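Local coordinates for Sodium/sialic acid symporter SiaT (Proteus mirabilis, PDB 5NV9), which uses the sodium gradient across the inner membrane to drive uptake of the sialic acid N-acetylneuraminic acid, at residues I9-A12 with V13-Y17; S293-F296 with V297-Q301; Q300-P303 with S304-P307; I441-I444 with I445-A449; Y461-I464 with G465-V469. One frame throughout, in Å; residues are numbered along the deposited sequence.

Interaction 1 of 5, residues I9-A12 with V13-Y17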
loop_
_atom_site.group_PDB
_atom_site.type_symbol
_atom_site.label_atom_id
_atom_site.label_comp_id
_atom_site.label_asym_id
_atom_site.label_seq_id
_atom_site.Cartn_x
_atom_site.Cartn_y
_atom_site.Cartn_z
ATOM N N ILE A 9 -11.967 24.384 16.315
ATOM C CA ILE A 9 -12.302 24.434 14.886
ATOM C C ILE A 9 -11.528 23.331 14.121
ATOM O O ILE A 9 -12.136 22.592 13.371
ATOM C CB ILE A 9 -12.012 25.789 14.235
ATOM C CG1 ILE A 9 -12.997 26.870 14.731
ATOM C CG2 ILE A 9 -12.213 25.710 12.725
ATOM C CD1 ILE A 9 -12.745 28.248 14.148
ATOM N N ASN A 10 -10.225 23.229 14.326
ATOM C CA ASN A 10 -9.439 22.160 13.694
ATOM C C ASN A 10 -9.994 20.732 14.028
ATOM O O ASN A 10 -10.212 19.875 13.112
ATOM C CB ASN A 10 -7.964 22.298 14.094
ATOM C CG ASN A 10 -7.278 23.427 13.376
ATOM O OD1 ASN A 10 -7.632 23.728 12.267
ATOM N ND2 ASN A 10 -6.287 24.035 13.986
ATOM N N TYR A 11 -10.282 20.501 15.314
ATOM C CA TYR A 11 -10.956 19.300 15.717
ATOM C C TYR A 11 -12.267 19.045 15.028
ATOM O O TYR A 11 -12.572 17.893 14.708
ATOM C CB TYR A 11 -11.109 19.193 17.279
ATOM C CG TYR A 11 -9.939 18.475 17.923
ATOM C CD1 TYR A 11 -9.706 17.154 17.632
ATOM C CD2 TYR A 11 -9.060 19.113 18.784
ATOM C CE1 TYR A 11 -8.636 16.471 18.173
ATOM C CE2 TYR A 11 -7.974 18.438 19.334
ATOM C CZ TYR A 11 -7.779 17.110 19.020
ATOM O OH TYR A 11 -6.730 16.356 19.522
ATOM N N ALA A 12 -13.103 20.075 14.861
ATOM C CA ALA A 12 -14.417 19.852 14.333
ATOM C C ALA A 12 -14.317 19.416 12.877
ATOM O O ALA A 12 -15.168 18.679 12.401
ATOM C CB ALA A 12 -15.274 21.111 14.463
ATOM N N VAL A 13 -13.298 19.911 12.161
ATOM C CA VAL A 13 -13.057 19.482 10.790
ATOM C C VAL A 13 -12.674 18.010 10.778
ATOM O O VAL A 13 -13.223 17.218 9.998
ATOM C CB VAL A 13 -11.933 20.284 10.138
ATOM C CG1 VAL A 13 -11.604 19.698 8.784
ATOM C CG2 VAL A 13 -12.341 21.733 9.993
ATOM N N LEU A 14 -11.787 17.638 11.687
ATOM C CA LEU A 14 -11.354 16.248 11.791
ATOM C C LEU A 14 -12.544 15.312 12.092
ATOM O O LEU A 14 -12.693 14.270 11.432
ATOM C CB LEU A 14 -10.294 16.078 12.860
ATOM C CG LEU A 14 -9.907 14.601 13.116
ATOM C CD1 LEU A 14 -9.355 13.982 11.834
ATOM C CD2 LEU A 14 -8.890 14.529 14.255
ATOM N N PHE A 15 -13.394 15.703 13.038
ATOM C CA PHE A 15 -14.536 14.862 13.432
ATOM C C PHE A 15 -15.667 14.856 12.437
ATOM O O PHE A 15 -16.403 13.884 12.348
ATOM C CB PHE A 15 -15.020 15.216 14.827
ATOM C CG PHE A 15 -14.199 14.583 15.905
ATOM C CD1 PHE A 15 -12.987 15.111 16.272
ATOM C CD2 PHE A 15 -14.624 13.417 16.512
ATOM C CE1 PHE A 15 -12.224 14.519 17.259
ATOM C CE2 PHE A 15 -13.869 12.815 17.495
ATOM C CZ PHE A 15 -12.664 13.367 17.869
ATOM N N GLY A 16 -15.804 15.925 11.671
ATOM C CA GLY A 16 -16.665 15.894 10.499
ATOM C C GLY A 16 -16.213 14.865 9.460
ATOM O O GLY A 16 -17.037 14.113 8.897
ATOM N N TYR A 17 -14.924 14.864 9.172
ATOM C CA TYR A 17 -14.356 13.886 8.252
ATOM C C TYR A 17 -14.607 12.432 8.741
ATOM O O TYR A 17 -15.052 11.543 7.988
ATOM C CB TYR A 17 -12.848 14.074 8.122
ATOM C CG TYR A 17 -12.124 12.737 7.743
ATOM C CD1 TYR A 17 -12.106 12.284 6.427
ATOM C CD2 TYR A 17 -11.528 11.970 8.688
ATOM C CE1 TYR A 17 -11.461 11.106 6.071
ATOM C CE2 TYR A 17 -10.869 10.762 8.351
ATOM C CZ TYR A 17 -10.860 10.322 7.041
ATOM O OH TYR A 17 -10.241 9.146 6.679
#
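Tyr-11 and Phe-15, one helical turn apart, run side by side on the surface of transmembrane helix 8-29, near its periplasmic start. Their rings meet at CD1 of Tyr-11 and CE1 of Phe-15, 3.7 Å apart. CE1 of Phe-15 approaches the Tyr-11 ring obliquely, as does CD2 of Leu-14, a looser neighbour at 4.4 Å from CD1 of Tyr-11. Beneath the pair runs the i to i+4 ladder of the helix: Phe-15 N donates to Tyr-11 O at 2.9 Å, and Gly-16 N to Ala-12 O at the same length. Val-13 and Leu-14 close the two preceding rungs on Ile-9 and Asn-10.

Further out, neighbouring elements hold the side chains. The Tyr-11 hydroxyl is hydrogen-bonded to Met-151 O, and Phe-6 meets its ring edge-to-face, while Phe-15 leans on Leu-161 of helix 155-203. On another side of the helix, Asn-10 binds Phe-6 O through ND2 and Gly-327 N through OD1, tying this end to the approach of helix 328-361. With CG of Phe-15 beside its own backbone N (chi1 -81°), the ring stands next to the preceding turn, and Tyr-11 O lies in the ring plane at its edge, 3.2 Å from Phe-15 CD1.

Interaction 2 of 5, residues S293-F296 with V297-Q301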
loop_
_atom_site.group_PDB
_atom_site.type_symbol
_atom_site.label_atom_id
_atom_site.label_comp_id
_atom_site.label_asym_id
_atom_site.label_seq_id
_atom_site.Cartn_x
_atom_site.Cartn_y
_atom_site.Cartn_z
ATOM N N SER A 293 11.179 19.392 -0.795
ATOM C CA SER A 293 12.034 20.431 -1.317
ATOM C C SER A 293 11.644 21.855 -0.876
ATOM O O SER A 293 12.506 22.695 -0.511
ATOM C CB SER A 293 12.043 20.305 -2.845
ATOM O OG SER A 293 12.615 19.069 -3.214
ATOM N N ALA A 294 10.341 22.129 -0.913
ATOM C CA ALA A 294 9.802 23.404 -0.388
ATOM C C ALA A 294 10.112 23.639 1.045
ATOM O O ALA A 294 10.496 24.760 1.401
ATOM C CB ALA A 294 8.310 23.536 -0.637
ATOM N N LEU A 295 9.969 22.607 1.888
ATOM C CA LEU A 295 10.192 22.767 3.309
ATOM C C LEU A 295 11.635 23.009 3.619
ATOM O O LEU A 295 11.936 23.686 4.604
ATOM C CB LEU A 295 9.736 21.543 4.099
ATOM C CG LEU A 295 8.210 21.355 4.228
ATOM C CD1 LEU A 295 7.869 20.046 4.818
ATOM C CD2 LEU A 295 7.558 22.438 5.034
ATOM N N PHE A 296 12.511 22.356 2.830
ATOM C CA PHE A 296 13.937 22.518 2.923
ATOM C C PHE A 296 14.310 23.985 2.684
ATOM O O PHE A 296 15.080 24.571 3.467
ATOM C CB PHE A 296 14.630 21.607 1.919
ATOM C CG PHE A 296 16.018 22.010 1.627
ATOM C CD1 PHE A 296 16.994 21.793 2.543
ATOM C CD2 PHE A 296 16.321 22.603 0.437
ATOM C CE1 PHE A 296 18.301 22.180 2.310
ATOM C CE2 PHE A 296 17.627 23.009 0.189
ATOM C CZ PHE A 296 18.614 22.806 1.127
ATOM N N VAL A 297 13.783 24.567 1.596
ATOM C CA VAL A 297 13.996 25.989 1.319
ATOM C C VAL A 297 13.401 26.863 2.418
ATOM O O VAL A 297 14.047 27.793 2.891
ATOM C CB VAL A 297 13.510 26.388 -0.052
ATOM C CG1 VAL A 297 13.769 27.861 -0.291
ATOM C CG2 VAL A 297 14.227 25.563 -1.095
ATOM N N TYR A 298 12.194 26.539 2.879
ATOM C CA TYR A 298 11.589 27.326 3.886
ATOM C C TYR A 298 12.400 27.337 5.180
ATOM O O TYR A 298 12.575 28.399 5.758
ATOM C CB TYR A 298 10.144 26.908 4.153
ATOM C CG TYR A 298 9.459 27.685 5.268
ATOM C CD1 TYR A 298 8.906 28.960 5.054
ATOM C CD2 TYR A 298 9.355 27.145 6.533
ATOM C CE1 TYR A 298 8.289 29.658 6.086
ATOM C CE2 TYR A 298 8.746 27.832 7.556
ATOM C CZ TYR A 298 8.193 29.067 7.339
ATOM O OH TYR A 298 7.570 29.674 8.433
ATOM N N TYR A 299 12.905 26.195 5.651
ATOM C CA TYR A 299 13.625 26.226 6.913
ATOM C C TYR A 299 15.099 26.651 6.806
ATOM O O TYR A 299 15.724 26.887 7.825
ATOM C CB TYR A 299 13.439 24.891 7.677
ATOM C CG TYR A 299 12.047 24.765 8.226
ATOM C CD1 TYR A 299 11.638 25.503 9.354
ATOM C CD2 TYR A 299 11.137 23.908 7.652
ATOM C CE1 TYR A 299 10.341 25.402 9.863
ATOM C CE2 TYR A 299 9.859 23.758 8.167
ATOM C CZ TYR A 299 9.434 24.516 9.269
ATOM O OH TYR A 299 8.118 24.388 9.726
ATOM N N GLN A 300 15.648 26.735 5.588
ATOM C CA GLN A 300 16.895 27.412 5.320
ATOM C C GLN A 300 16.713 28.937 5.377
ATOM O O GLN A 300 17.635 29.629 5.719
ATOM C CB GLN A 300 17.403 27.068 3.935
ATOM C CG GLN A 300 17.939 25.651 3.811
ATOM C CD GLN A 300 19.208 25.446 4.612
ATOM O OE1 GLN A 300 19.202 24.806 5.628
ATOM N NE2 GLN A 300 20.281 26.000 4.145
ATOM N N GLN A 301 15.540 29.443 4.977
ATOM C CA GLN A 301 15.196 30.866 5.111
ATOM C C GLN A 301 14.785 31.221 6.485
ATOM O O GLN A 301 14.772 32.380 6.820
ATOM C CB GLN A 301 14.075 31.257 4.179
ATOM C CG GLN A 301 14.521 31.335 2.744
ATOM C CD GLN A 301 13.421 31.812 1.871
ATOM O OE1 GLN A 301 12.281 31.998 2.317
ATOM N NE2 GLN A 301 13.727 32.014 0.630
HETATM O O HOH W 1 16.218 23.333 5.777
#
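Phe-296 and Gln-300 make the main side-chain contact of this turn, a CH-pi interaction in which CG of Gln-300 sits over one face of the ring, 4.1 Å from the Phe-296 centroid and displaced toward the rim. The Gln-300 chain bends at chi2 (-67°), and its amide plane lies within 8° of the ring plane. Lys-220 adds a cation-pi contact to the same ring.

Two apolar pairs add to this. CD2 of Phe-296 lies 3.9 Å from CG2 of Val-297, and Leu-295 runs alongside Tyr-299, with CD2 of Leu-295 4.1 Å from CE2 of Tyr-299. Among the aromatic residues themselves, CD2 of Tyr-298 stands over the centre of the Tyr-299 ring, 3.6 Å above its plane.

Polar contacts are mostly those of the backbone, four successive i to i+4 bonds from Val-297 N to Ser-293 O through Gln-300 N to Phe-296 O. The last carbonyl has a second donor: a water gives a proton to Phe-296 O at 2.9 Å and, weakly, to Gln-300 OE1 at 3.3 Å, bridging main chain and amide. Ser-293 OG is hydrogen-bonded to Trp-76 NE1.

Leu-295 and Tyr-299 pack against helix 315-323, and Ala-294 and Val-297 against helix 207-217. The arrangement is that of a regular alpha-helix, here the last turns of helix 267-301 on the periplasmic side.

Interaction 3 of 5, residues Q300-P303 with S304-P307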
loop_
_atom_site.group_PDB
_atom_site.type_symbol
_atom_site.label_atom_id
_atom_site.label_comp_id
_atom_site.label_asym_id
_atom_site.label_seq_id
_atom_site.Cartn_x
_atom_site.Cartn_y
_atom_site.Cartn_z
ATOM N N GLN A 300 15.648 26.735 5.588
ATOM C CA GLN A 300 16.895 27.412 5.320
ATOM C C GLN A 300 16.713 28.937 5.377
ATOM O O GLN A 300 17.635 29.629 5.719
ATOM C CB GLN A 300 17.403 27.068 3.935
ATOM C CG GLN A 300 17.939 25.651 3.811
ATOM C CD GLN A 300 19.208 25.446 4.612
ATOM O OE1 GLN A 300 19.202 24.806 5.628
ATOM N NE2 GLN A 300 20.281 26.000 4.145
ATOM N N GLN A 301 15.540 29.443 4.977
ATOM C CA GLN A 301 15.196 30.866 5.111
ATOM C C GLN A 301 14.785 31.221 6.485
ATOM O O GLN A 301 14.772 32.380 6.820
ATOM C CB GLN A 301 14.075 31.257 4.179
ATOM C CG GLN A 301 14.521 31.335 2.744
ATOM C CD GLN A 301 13.421 31.812 1.871
ATOM O OE1 GLN A 301 12.281 31.998 2.317
ATOM N NE2 GLN A 301 13.727 32.014 0.630
ATOM N N ASN A 302 14.418 30.243 7.291
ATOM C CA ASN A 302 13.966 30.506 8.665
ATOM C C ASN A 302 14.605 29.578 9.649
ATOM O O ASN A 302 13.898 28.805 10.317
ATOM C CB ASN A 302 12.479 30.328 8.731
ATOM C CG ASN A 302 11.753 31.301 7.832
ATOM O OD1 ASN A 302 11.574 32.460 8.217
ATOM N ND2 ASN A 302 11.345 30.865 6.653
ATOM N N PRO A 303 15.930 29.674 9.791
ATOM C CA PRO A 303 16.692 28.690 10.551
ATOM C C PRO A 303 16.247 28.538 12.010
ATOM O O PRO A 303 16.300 27.426 12.545
ATOM C CB PRO A 303 18.111 29.184 10.429
ATOM C CG PRO A 303 17.967 30.657 10.271
ATOM C CD PRO A 303 16.757 30.832 9.423
ATOM N N SER A 304 15.715 29.589 12.627
ATOM C CA SER A 304 15.459 29.494 14.061
ATOM C C SER A 304 14.152 28.792 14.372
ATOM O O SER A 304 13.864 28.495 15.531
ATOM C CB SER A 304 15.474 30.878 14.684
ATOM O OG SER A 304 14.225 31.505 14.486
ATOM N N LEU A 305 13.351 28.529 13.346
ATOM C CA LEU A 305 12.103 27.839 13.535
ATOM C C LEU A 305 12.247 26.349 13.809
ATOM O O LEU A 305 11.269 25.712 14.224
ATOM C CB LEU A 305 11.199 28.054 12.330
ATOM C CG LEU A 305 10.681 29.467 12.113
ATOM C CD1 LEU A 305 9.692 29.475 10.958
ATOM C CD2 LEU A 305 10.020 30.046 13.353
ATOM N N LEU A 306 13.430 25.774 13.593
ATOM C CA LEU A 306 13.681 24.389 13.983
ATOM C C LEU A 306 14.472 24.297 15.268
ATOM O O LEU A 306 15.539 24.857 15.366
ATOM C CB LEU A 306 14.498 23.636 12.930
ATOM C CG LEU A 306 13.869 23.388 11.591
ATOM C CD1 LEU A 306 14.828 22.542 10.798
ATOM C CD2 LEU A 306 12.502 22.711 11.719
ATOM N N PRO A 307 13.991 23.509 16.223
ATOM C CA PRO A 307 14.862 23.194 17.354
ATOM C C PRO A 307 16.063 22.368 16.904
ATOM O O PRO A 307 15.903 21.505 16.048
ATOM C CB PRO A 307 13.971 22.358 18.273
ATOM C CG PRO A 307 12.647 22.218 17.598
ATOM C CD PRO A 307 12.730 22.757 16.211
#
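The side-chain amide of Asn-302 is the flat group at this turn, and CD1 of Leu-305 stands to one side of it, well out of the amide plane. Of the amide atoms CG is the nearest to that methyl, at 4.2 Å, and the methyl is not centred over the group. The closer touch is one bond back, where CB of Asn-302 lies 3.7 Å from CD1 of Leu-305. The two side chains run side by side and point the same way. The puckered ring of Pro-303 borders the next peptide, its CB standing 3.3 Å from Ser-304 N.

Leu-305 owes its position to a backbone bond and a torsion. Its N donates to Asn-302 O at 3.1 Å, fairly straight at 161°, although the donor stands above the carbonyl plane. CG of Leu-305 lies opposite its carbonyl carbon (chi1 -67°), and this brings CG and CD1 alongside CB of Asn-302. A longer, weak bond follows from Leu-306 N to Pro-303 O, at 3.5 Å.

The polar end of Asn-302 looks back to the helix, ND2 being hydrogen-bonded to Tyr-298 O. Leu-305 rests on Tyr-298 and Tyr-299, Leu-306 on Tyr-299, and both touch helix 315-323. The i to i+3 bond, with a weak second one, marks a short 3-10 turn that begins at Pro-303, through which the chain leaves helix 267-301 and enters the periplasmic loop toward helix 315-323.

Interaction 4 of 5, residues I441-I444 with I445-A449; sequences IVSI and IAVLA
Residues 441-449 form regular alpha-helix within transmembrane helix 433-452, four i to i+4 bonds joining the halves, among them Val-447 N to Ser-443 O at 2.9 Å, nearly along the C=O axis. On one flank Ile-444 and Leu-448 lie side by side, one turn apart: the short branch of Ile-444, CG2, touches CD1 of Leu-448 at 3.8 Å. In Ile-444 that branch is anti to the backbone N, while CG1 lies opposite the carbonyl carbon (chi1 -76°), which leaves CG2 as the methyl facing the next turn. Leu-448 also drapes over the carbonyl it bonds to, its CG 3.2 Å from Ile-444 O.

Ile-441 and Ile-445 repeat the spacing more loosely, with CG2 of Ile-441 4.3 Å from CD1 of Ile-445. A dodecyl maltoside molecule touches Ile-441, as expected for a surface in lipid. Val-447 straddles two carbonyls: its CG1 comes to 3.3 Å from Ser-443 O, and its CG2 to 3.2 Å from Ile-444 O. Beyond the helix, Val-447 packs on Leu-413 and Met-414, and Ala-446 meets Ile-464 and Ser-468 of helix 459-475.

The polar side chain of this turn, Ser-443, is buried and its hydroxyl is hydrogen-bonded to Gly-465 O on helix 459-475. The contacts between side chains are apolar, and the Val-447 methyls and CG of Leu-448 also rest on backbone carbonyl oxygens, so between neighbouring turns dispersion contacts accompany a backbone whose polar groups are largely paired along the helix axis, a chemistry suited to the membrane interior.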
loop_
_atom_site.group_PDB
_atom_site.type_symbol
_atom_site.label_atom_id
_atom_site.label_comp_id
_atom_site.label_asym_id
_atom_site.label_seq_id
_atom_site.Cartn_x
_atom_site.Cartn_y
_atom_site.Cartn_z
ATOM N N ILE A 441 11.316 -22.823 -2.154
ATOM C CA ILE A 441 12.315 -23.227 -1.180
ATOM C C ILE A 441 13.627 -22.477 -1.407
ATOM O O ILE A 441 14.203 -21.914 -0.457
ATOM C CB ILE A 441 12.502 -24.747 -1.227
ATOM C CG1 ILE A 441 11.279 -25.400 -0.585
ATOM C CG2 ILE A 441 13.791 -25.166 -0.559
ATOM C CD1 ILE A 441 11.073 -26.826 -0.981
ATOM N N VAL A 442 14.063 -22.471 -2.665
ATOM C CA VAL A 442 15.249 -21.735 -3.112
ATOM C C VAL A 442 15.158 -20.238 -2.800
ATOM O O VAL A 442 16.117 -19.647 -2.244
ATOM C CB VAL A 442 15.429 -21.873 -4.620
ATOM C CG1 VAL A 442 16.485 -20.871 -5.113
ATOM C CG2 VAL A 442 15.877 -23.305 -4.948
ATOM N N SER A 443 14.011 -19.657 -3.166
ATOM C CA SER A 443 13.686 -18.254 -2.871
ATOM C C SER A 443 13.837 -17.951 -1.384
ATOM O O SER A 443 14.527 -17.004 -1.013
ATOM C CB SER A 443 12.261 -17.929 -3.329
ATOM O OG SER A 443 12.095 -16.526 -3.382
ATOM N N ILE A 444 13.255 -18.778 -0.518
ATOM C CA ILE A 444 13.262 -18.475 0.902
ATOM C C ILE A 444 14.670 -18.426 1.478
ATOM O O ILE A 444 15.030 -17.508 2.228
ATOM C CB ILE A 444 12.373 -19.436 1.695
ATOM C CG1 ILE A 444 10.887 -19.055 1.483
ATOM C CG2 ILE A 444 12.737 -19.424 3.179
ATOM C CD1 ILE A 444 9.963 -20.143 1.980
ATOM N N ILE A 445 15.461 -19.419 1.101
ATOM C CA ILE A 445 16.814 -19.516 1.521
ATOM C C ILE A 445 17.654 -18.336 1.024
ATOM O O ILE A 445 18.564 -17.830 1.738
ATOM C CB ILE A 445 17.418 -20.842 0.990
ATOM C CG1 ILE A 445 16.854 -22.037 1.738
ATOM C CG2 ILE A 445 18.911 -20.827 1.135
ATOM C CD1 ILE A 445 17.283 -23.384 1.157
ATOM N N ALA A 446 17.404 -17.940 -0.218
ATOM C CA ALA A 446 18.174 -16.898 -0.823
ATOM C C ALA A 446 17.886 -15.566 -0.150
ATOM O O ALA A 446 18.838 -14.816 0.101
ATOM C CB ALA A 446 17.887 -16.798 -2.313
ATOM N N VAL A 447 16.608 -15.299 0.131
ATOM C CA VAL A 447 16.227 -14.053 0.785
ATOM C C VAL A 447 16.710 -13.989 2.226
ATOM O O VAL A 447 17.118 -12.903 2.664
ATOM C CB VAL A 447 14.702 -13.686 0.689
ATOM C CG1 VAL A 447 14.276 -13.733 -0.760
ATOM C CG2 VAL A 447 13.790 -14.592 1.510
ATOM N N LEU A 448 16.668 -15.103 2.959
ATOM C CA LEU A 448 17.147 -15.096 4.360
ATOM C C LEU A 448 18.669 -14.850 4.337
ATOM O O LEU A 448 19.187 -14.065 5.140
ATOM C CB LEU A 448 16.869 -16.420 5.097
ATOM C CG LEU A 448 15.428 -16.832 5.309
ATOM C CD1 LEU A 448 15.403 -18.311 5.716
ATOM C CD2 LEU A 448 14.773 -15.893 6.337
ATOM N N ALA A 449 19.384 -15.533 3.428
ATOM C CA ALA A 449 20.829 -15.214 3.189
ATOM C C ALA A 449 21.084 -13.708 2.927
ATOM O O ALA A 449 22.001 -13.108 3.556
ATOM C CB ALA A 449 21.378 -16.035 2.043
#

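Interaction 5 of 5, residues Y461-I464 with G465-V469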
loop_
_atom_site.group_PDB
_atom_site.type_symbol
_atom_site.label_atom_id
_atom_site.label_comp_id
_atom_site.label_asym_id
_atom_site.label_seq_id
_atom_site.Cartn_x
_atom_site.Cartn_y
_atom_site.Cartn_z
ATOM N N TYR A 461 16.106 -7.434 -1.944
ATOM C CA TYR A 461 15.381 -8.533 -1.356
ATOM C C TYR A 461 14.259 -9.021 -2.271
ATOM O O TYR A 461 14.112 -10.233 -2.443
ATOM C CB TYR A 461 14.802 -8.215 0.019
ATOM C CG TYR A 461 15.777 -7.749 1.092
ATOM C CD1 TYR A 461 17.125 -7.973 1.003
ATOM C CD2 TYR A 461 15.314 -7.107 2.213
ATOM C CE1 TYR A 461 17.997 -7.546 1.987
ATOM C CE2 TYR A 461 16.182 -6.642 3.183
ATOM C CZ TYR A 461 17.511 -6.884 3.052
ATOM O OH TYR A 461 18.369 -6.455 3.977
ATOM N N GLY A 462 13.514 -8.092 -2.869
ATOM C CA GLY A 462 12.378 -8.436 -3.740
ATOM C C GLY A 462 12.808 -9.098 -5.037
ATOM O O GLY A 462 12.206 -10.083 -5.456
ATOM N N VAL A 463 13.860 -8.562 -5.655
ATOM C CA VAL A 463 14.389 -9.025 -6.936
ATOM C C VAL A 463 14.909 -10.484 -6.776
ATOM O O VAL A 463 14.621 -11.374 -7.576
ATOM C CB VAL A 463 15.595 -8.130 -7.399
ATOM C CG1 VAL A 463 15.970 -8.467 -8.838
ATOM C CG2 VAL A 463 15.268 -6.643 -7.294
ATOM N N ILE A 464 15.648 -10.704 -5.684
ATOM C CA ILE A 464 16.267 -11.995 -5.359
ATOM C C ILE A 464 15.154 -13.002 -5.139
ATOM O O ILE A 464 15.195 -14.097 -5.676
ATOM C CB ILE A 464 17.189 -11.885 -4.101
ATOM C CG1 ILE A 464 18.575 -11.313 -4.527
ATOM C CG2 ILE A 464 17.375 -13.230 -3.405
ATOM C CD1 ILE A 464 19.443 -10.770 -3.421
ATOM N N GLY A 465 14.195 -12.628 -4.309
ATOM C CA GLY A 465 13.075 -13.483 -4.013
ATOM C C GLY A 465 12.313 -13.856 -5.276
ATOM O O GLY A 465 12.059 -15.030 -5.529
ATOM N N SER A 466 11.972 -12.854 -6.072
ATOM C CA SER A 466 11.238 -13.081 -7.309
ATOM C C SER A 466 12.009 -13.929 -8.291
ATOM O O SER A 466 11.494 -14.933 -8.771
ATOM C CB SER A 466 10.852 -11.750 -7.974
ATOM O OG SER A 466 9.738 -11.199 -7.282
HETATM N N MSE A 467 13.218 -13.497 -8.613
HETATM C CA MSE A 467 13.998 -14.161 -9.681
HETATM C C MSE A 467 14.439 -15.581 -9.291
HETATM O O MSE A 467 14.669 -16.409 -10.162
HETATM C CB MSE A 467 15.148 -13.288 -10.136
HETATM C CG MSE A 467 14.669 -12.037 -10.866
HETATM SE SE MSE A 467 13.411 -12.455 -12.354
HETATM C CE MSE A 467 14.569 -13.755 -13.277
ATOM N N SER A 468 14.541 -15.867 -7.987
ATOM C CA SER A 468 14.867 -17.194 -7.502
ATOM C C SER A 468 13.730 -18.205 -7.832
ATOM O O SER A 468 13.968 -19.354 -8.215
ATOM C CB SER A 468 15.064 -17.193 -5.982
ATOM O OG SER A 468 16.315 -16.679 -5.551
ATOM N N VAL A 469 12.471 -17.789 -7.631
ATOM C CA VAL A 469 11.343 -18.603 -7.988
ATOM C C VAL A 469 11.340 -18.837 -9.515
ATOM O O VAL A 469 11.181 -19.988 -9.989
ATOM C CB VAL A 469 9.989 -17.993 -7.470
ATOM C CG1 VAL A 469 8.831 -18.863 -7.905
ATOM C CG2 VAL A 469 9.954 -17.943 -5.953
#
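Tyr-461 O accepts from Gly-465 N at 3.0 Å, the first rung of the backbone ladder. Gly-462 follows with the next bond, taken by Ser-466 N at 2.8 Å. The hydroxyl of Ser-466 also comes near that carbonyl, but its hydrogen-bonding partner is Gly-416 O, close to the start of helix 415-427.

Met-467, present as selenomethionine, donates through N to Val-463 O at 2.7 Å. The side chains of this pair touch lightly, CG1 of Val-463 lying 4.3 Å from CG of Met-467. The chain of Met-467 then bends at chi2 and chi3, which carries the selenium away from Val-463. Both residues touch Phe-245 of helix 236-253. The segments form part of transmembrane helix 459-475, whose other neighbours here are helices 433-452 and 415-427, within the all-helical LeuT-fold transporter.

Ile-464 O is gripped twice by a single residue: Ser-468 N donates at 3.0 Å and Ser-468 OG at 2.8 Å, the two arriving from opposite faces of the carbonyl plane. The serine hydroxyl can fold back in this way because OG sits beside its own backbone N (chi1 -78°), directed at the preceding turn. In the same residue pair, CG2 of Ile-464 lies 4.2 Å from Ser-468 OG.

Two pairs of contacts touch. Interactions 2 and 3, centres about 9 Å apart, share Gln-300 and Gln-301, and the loop leucines fold back on the helix: Tyr-298 OH lies 3.3 Å from Leu-305 CD1, and Tyr-299 CD1 3.8 Å from Leu-306 CD2. Interactions 4 and 5, also about 9 Å between centres, join consecutive helices, with Val-447 CG1 packed 3.5 Å from Gly-465 CA. Interaction 1 stands apart, about 29 Å from interactions 2 and 3 between centres, and about 48 Å from interaction 4, across the chain's centre. The side chain of Leu-14 is about 12 Å from that of Ala-339, a sodium ligand, and Gly-462 is about 12 Å from the bound sialic acid.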